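Local coordinates for cysteine-rich repeat secretory protein 2 (Arabidopsis thaliana, PDB 6GRE), which restricts plasmodesmal permeability during salicylic acid-triggered immune responses by regulating callose deposition, and so modulates cell-to-cell trafficking, at residues A[59-70]-A[102-113]. Numbering follows the deposited sequence.
With NA (sodium ion), chain K; NAG (2-acetamido-2-deoxy-beta-D-glucopyranose), chain C.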
loop_
_atom_site.group_PDB
_atom_site.type_symbol
_atom_site.label_atom_id
_atom_site.label_comp_id
_atom_site.label_asym_id
_atom_site.label_seq_id
_atom_site.Cartn_x
_atom_site.Cartn_y
_atom_site.Cartn_z
ATOM N N THR A 59 18.971 -12.638 4.805
ATOM C CA THR A 59 18.808 -11.381 4.075
ATOM C C THR A 59 17.318 -11.013 4.017
ATOM O O THR A 59 16.493 -11.845 3.678
ATOM C CB THR A 59 19.401 -11.486 2.666
ATOM O OG1 THR A 59 20.819 -11.649 2.809
ATOM C CG2 THR A 59 19.159 -10.254 1.825
ATOM N N VAL A 60 17.040 -9.749 4.323
ATOM C CA VAL A 60 15.667 -9.185 4.332
ATOM C C VAL A 60 15.591 -8.083 3.283
ATOM O O VAL A 60 16.468 -7.294 3.148
ATOM C CB VAL A 60 15.248 -8.578 5.683
ATOM C CG1 VAL A 60 13.713 -8.487 5.756
ATOM C CG2 VAL A 60 15.839 -9.298 6.880
ATOM N N TYR A 61 14.449 -8.030 2.594
ATOM C CA TYR A 61 14.155 -7.053 1.571
ATOM C C TYR A 61 12.873 -6.336 1.981
ATOM O O TYR A 61 11.916 -6.976 2.372
ATOM C CB TYR A 61 13.936 -7.730 0.218
ATOM C CG TYR A 61 15.095 -8.581 -0.249
ATOM C CD1 TYR A 61 15.223 -9.889 0.188
ATOM C CD2 TYR A 61 16.043 -8.083 -1.123
ATOM C CE1 TYR A 61 16.281 -10.683 -0.229
ATOM C CE2 TYR A 61 17.107 -8.866 -1.553
ATOM C CZ TYR A 61 17.220 -10.170 -1.100
ATOM O OH TYR A 61 18.282 -10.937 -1.510
ATOM N N GLY A 62 12.866 -5.019 1.821
ATOM C CA GLY A 62 11.652 -4.320 2.195
ATOM C C GLY A 62 11.503 -2.984 1.521
ATOM O O GLY A 62 12.443 -2.404 0.955
ATOM N N ILE A 63 10.267 -2.480 1.628
ATOM C CA ILE A 63 9.950 -1.122 1.243
ATOM C C ILE A 63 9.049 -0.491 2.303
ATOM O O ILE A 63 8.347 -1.198 3.047
ATOM C CB ILE A 63 9.246 -1.064 -0.133
ATOM C CG1 ILE A 63 7.845 -1.690 -0.078
ATOM C CG2 ILE A 63 10.097 -1.690 -1.221
ATOM C CD1 ILE A 63 6.973 -1.412 -1.289
ATOM N N TYR A 64 9.024 0.838 2.308
ATOM C CA TYR A 64 7.845 1.536 2.814
ATOM C C TYR A 64 7.374 2.514 1.749
ATOM O O TYR A 64 8.118 2.897 0.850
ATOM C CB TYR A 64 8.127 2.315 4.094
ATOM C CG TYR A 64 8.988 3.523 3.865
ATOM C CD1 TYR A 64 10.371 3.400 3.857
ATOM C CD2 TYR A 64 8.449 4.782 3.648
ATOM C CE1 TYR A 64 11.190 4.488 3.617
ATOM C CE2 TYR A 64 9.257 5.881 3.411
ATOM C CZ TYR A 64 10.638 5.735 3.389
ATOM O OH TYR A 64 11.459 6.807 3.173
ATOM N N GLN A 65 6.105 2.907 1.846
ATOM C CA GLN A 65 5.581 3.906 0.966
ATOM C C GLN A 65 4.465 4.677 1.652
ATOM O O GLN A 65 3.516 4.104 2.147
ATOM C CB GLN A 65 4.992 3.290 -0.289
ATOM C CG GLN A 65 4.550 4.350 -1.289
ATOM C CD GLN A 65 4.267 3.712 -2.619
ATOM O OE1 GLN A 65 3.741 4.343 -3.543
ATOM N NE2 GLN A 65 4.651 2.455 -2.739
ATOM N N CYS A 66 4.648 5.996 1.670
ATOM C CA CYS A 66 3.636 6.923 2.176
ATOM C C CYS A 66 2.799 7.442 1.008
ATOM O O CYS A 66 3.282 7.529 -0.113
ATOM C CB CYS A 66 4.302 8.091 2.894
ATOM S SG CYS A 66 5.064 7.556 4.451
ATOM N N ARG A 67 1.570 7.847 1.331
ATOM C CA ARG A 67 0.719 8.572 0.402
ATOM C C ARG A 67 1.554 9.700 -0.224
ATOM O O ARG A 67 2.347 10.361 0.469
ATOM C CB ARG A 67 -0.503 9.077 1.177
ATOM C CG ARG A 67 -1.861 8.791 0.560
ATOM C CD ARG A 67 -2.938 9.447 1.407
ATOM N NE ARG A 67 -2.745 10.894 1.438
ATOM C CZ ARG A 67 -3.223 11.718 2.361
ATOM N NH1 ARG A 67 -3.864 11.250 3.419
ATOM N NH2 ARG A 67 -3.036 13.020 2.218
ATOM N N GLY A 68 1.363 9.944 -1.524
ATOM C CA GLY A 68 2.250 10.727 -2.382
ATOM C C GLY A 68 2.287 12.223 -2.087
ATOM O O GLY A 68 3.200 12.922 -2.561
ATOM N N ASP A 69 1.373 12.698 -1.241
ATOM C CA ASP A 69 1.306 14.112 -0.897
ATOM C C ASP A 69 1.603 14.341 0.592
ATOM O O ASP A 69 1.445 15.460 1.085
ATOM C CB ASP A 69 -0.071 14.656 -1.273
ATOM C CG ASP A 69 -1.231 13.905 -0.637
ATOM O OD1 ASP A 69 -1.002 12.836 -0.022
ATOM O OD2 ASP A 69 -2.376 14.369 -0.796
ATOM N N LEU A 70 2.013 13.303 1.323
ATOM C CA LEU A 70 2.284 13.423 2.753
ATOM C C LEU A 70 3.580 14.212 2.981
ATOM O O LEU A 70 4.584 13.970 2.332
ATOM C CB LEU A 70 2.460 12.030 3.367
ATOM C CG LEU A 70 1.230 11.265 3.844
ATOM C CD1 LEU A 70 1.665 10.290 4.930
ATOM C CD2 LEU A 70 0.116 12.169 4.361
ATOM N N ASN A 102 -2.483 5.843 5.322
ATOM C CA ASN A 102 -1.554 6.824 4.772
ATOM C C ASN A 102 -0.169 6.234 4.452
ATOM O O ASN A 102 0.683 6.947 3.955
ATOM C CB ASN A 102 -1.392 7.992 5.730
ATOM C CG ASN A 102 -2.629 8.865 5.747
ATOM O OD1 ASN A 102 -3.470 8.754 4.861
ATOM N ND2 ASN A 102 -2.724 9.720 6.748
ATOM N N CYS A 103 0.039 4.946 4.677
ATOM C CA CYS A 103 1.357 4.347 4.380
ATOM C C CYS A 103 1.251 2.829 4.395
ATOM O O CYS A 103 0.286 2.263 4.895
ATOM C CB CYS A 103 2.460 4.785 5.345
ATOM S SG CYS A 103 2.224 4.231 7.047
ATOM N N LEU A 104 2.282 2.177 3.830
ATOM C CA LEU A 104 2.459 0.738 3.971
ATOM C C LEU A 104 3.922 0.445 4.318
ATOM O O LEU A 104 4.795 1.252 3.980
ATOM C CB LEU A 104 2.045 0.009 2.685
ATOM C CG LEU A 104 2.866 0.316 1.430
ATOM C CD1 LEU A 104 4.101 -0.601 1.298
ATOM C CD2 LEU A 104 2.002 0.220 0.169
ATOM N N ILE A 105 4.143 -0.714 4.934
ATOM C CA ILE A 105 5.456 -1.318 5.022
ATOM C C ILE A 105 5.352 -2.759 4.535
ATOM O O ILE A 105 4.305 -3.400 4.668
ATOM C CB ILE A 105 6.030 -1.216 6.447
ATOM C CG1 ILE A 105 5.158 -1.919 7.478
ATOM C CG2 ILE A 105 6.312 0.226 6.800
ATOM C CD1 ILE A 105 5.817 -2.069 8.842
ATOM N N ARG A 106 6.436 -3.259 3.934
ATOM C CA ARG A 106 6.412 -4.581 3.372
ATOM C C ARG A 106 7.828 -5.149 3.411
ATOM O O ARG A 106 8.773 -4.462 3.030
ATOM C CB ARG A 106 5.868 -4.539 1.940
ATOM C CG ARG A 106 5.591 -5.889 1.304
ATOM C CD ARG A 106 4.990 -5.640 -0.073
ATOM N NE ARG A 106 4.593 -6.867 -0.745
ATOM C CZ ARG A 106 3.667 -6.931 -1.686
ATOM N NH1 ARG A 106 3.182 -5.812 -2.191
ATOM N NH2 ARG A 106 3.224 -8.110 -2.100
ATOM N N TYR A 107 7.928 -6.408 3.848
ATOM C CA TYR A 107 9.220 -7.083 3.880
ATOM C C TYR A 107 9.040 -8.561 3.552
ATOM O O TYR A 107 7.996 -9.127 3.716
ATOM C CB TYR A 107 9.881 -6.882 5.241
ATOM C CG TYR A 107 9.074 -7.324 6.436
ATOM C CD1 TYR A 107 9.092 -8.636 6.882
ATOM C CD2 TYR A 107 8.341 -6.411 7.167
ATOM C CE1 TYR A 107 8.362 -9.025 7.994
ATOM C CE2 TYR A 107 7.615 -6.779 8.278
ATOM C CZ TYR A 107 7.651 -8.087 8.718
ATOM O OH TYR A 107 6.949 -8.409 9.838
ATOM N N ASP A 108 10.128 -9.170 3.075
ATOM C CA ASP A 108 10.131 -10.530 2.670
ATOM C C ASP A 108 11.586 -11.002 2.640
ATOM O O ASP A 108 12.492 -10.186 2.715
ATOM C CB ASP A 108 9.450 -10.686 1.305
ATOM C CG ASP A 108 8.963 -12.091 0.997
ATOM O OD1 ASP A 108 9.124 -12.980 1.846
ATOM O OD2 ASP A 108 8.428 -12.284 -0.110
ATOM N N ASN A 109 11.752 -12.326 2.507
ATOM C CA ASN A 109 13.081 -12.966 2.501
ATOM C C ASN A 109 13.563 -13.214 1.061
ATOM O O ASN A 109 14.496 -13.948 0.831
ATOM C CB ASN A 109 13.060 -14.245 3.347
ATOM C CG ASN A 109 12.352 -15.400 2.682
ATOM O OD1 ASN A 109 11.403 -15.213 1.917
ATOM N ND2 ASN A 109 12.818 -16.606 2.957
ATOM N N LYS A 110 12.909 -12.575 0.090
ATOM C CA LYS A 110 13.362 -12.491 -1.275
ATOM C C LYS A 110 12.894 -11.142 -1.820
ATOM O O LYS A 110 11.963 -10.549 -1.281
ATOM C CB LYS A 110 12.784 -13.645 -2.099
ATOM C CG LYS A 110 11.270 -13.626 -2.230
ATOM C CD LYS A 110 10.688 -14.802 -2.979
ATOM C CE LYS A 110 9.176 -14.851 -2.888
ATOM N NZ LYS A 110 8.702 -14.887 -1.479
ATOM N N SER A 111 13.567 -10.649 -2.845
ATOM C CA SER A 111 13.174 -9.388 -3.450
ATOM C C SER A 111 11.806 -9.545 -4.122
ATOM O O SER A 111 11.519 -10.549 -4.765
ATOM C CB SER A 111 14.191 -8.909 -4.419
ATOM O OG SER A 111 13.843 -7.638 -4.940
ATOM N N PHE A 112 10.958 -8.527 -3.941
ATOM C CA PHE A 112 9.687 -8.416 -4.673
ATOM C C PHE A 112 9.701 -7.149 -5.538
ATOM O O PHE A 112 8.665 -6.813 -6.111
ATOM C CB PHE A 112 8.488 -8.408 -3.711
ATOM C CG PHE A 112 8.611 -7.425 -2.570
ATOM C CD1 PHE A 112 8.300 -6.086 -2.725
ATOM C CD2 PHE A 112 9.059 -7.848 -1.327
ATOM C CE1 PHE A 112 8.440 -5.185 -1.678
ATOM C CE2 PHE A 112 9.195 -6.954 -0.277
ATOM C CZ PHE A 112 8.877 -5.618 -0.447
ATOM N N LEU A 113 10.839 -6.450 -5.663
ATOM C CA LEU A 113 10.889 -5.176 -6.416
ATOM C C LEU A 113 10.619 -5.429 -7.893
ATOM O O LEU A 113 11.248 -6.292 -8.548
ATOM C CB LEU A 113 12.231 -4.466 -6.269
ATOM C CG LEU A 113 12.637 -4.051 -4.867
ATOM C CD1 LEU A 113 13.964 -3.316 -4.922
ATOM C CD2 LEU A 113 11.584 -3.178 -4.183
HETATM NA NA NA K . -4.002 13.282 -1.310
HETATM C C1 NAG C . 12.273 -17.826 2.414
HETATM C C2 NAG C . 13.316 -18.652 1.666
HETATM C C3 NAG C . 12.705 -19.933 1.137
HETATM C C4 NAG C . 12.058 -20.687 2.281
HETATM C C5 NAG C . 11.120 -19.795 3.108
HETATM C C6 NAG C . 10.710 -20.471 4.407
HETATM C C7 NAG C . 15.072 -17.359 0.588
HETATM C C8 NAG C . 15.526 -16.667 -0.657
HETATM N N2 NAG C . 13.885 -17.944 0.540
HETATM O O3 NAG C . 13.751 -20.709 0.545
HETATM O O4 NAG C . 11.334 -21.811 1.758
HETATM O O5 NAG C . 11.758 -18.577 3.497
HETATM O O6 NAG C . 11.877 -20.757 5.203
HETATM O O7 NAG C . 15.767 -17.381 1.601
HETATM O O HOH W 1 16.928 -14.228 2.575
#
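From Tyr61 paired with Asp108 to Cys66 paired with Cys103, the two strands run antiparallel (169°, axes 4.6 Å apart), joined by reciprocal backbone hydrogen bonds at Tyr61–Asp108, Ile63–Arg106 and Gln65–Leu104. Beyond Asn109 the chain folds back over the face that carries Tyr61 and Ile63. There the backbone N of Ser111 lies 3.5 Å above the centre of the Tyr61 ring, and Ser111 CB adds a CH-pi contact, 4.2 Å from the centroid. A chi1 of 68° brings Ile63 CG1 to the edge of the Phe112 ring at CE1 (3.9 Å), while Ile63 CG2 packs on Leu113 CD2 at 3.6 Å. At the other end, Arg67 NH1 donates to Asn102 OD1 (2.9 Å) from above the amide's carbonyl plane, the two flat groups standing 84° apart. The guanidinium also forms a salt bridge to Asp69, NE and NH2 both donating to OD1 (3.0 Å each); Asp69 OD2, which takes a weak further bond from NH2, binds the sodium ion (2.0 Å), also ligated by Tyr154. On the opposite sheet face, Ile105 and Tyr107 pack against helix 72-90, and Cys66 and Cys103 form disulfides to its Cys75 and Cys78. These are adjacent inner strands, 103-108 in the middle, of the five-stranded antiparallel sheet in the first Gnk2-homologous (DUF26) domain.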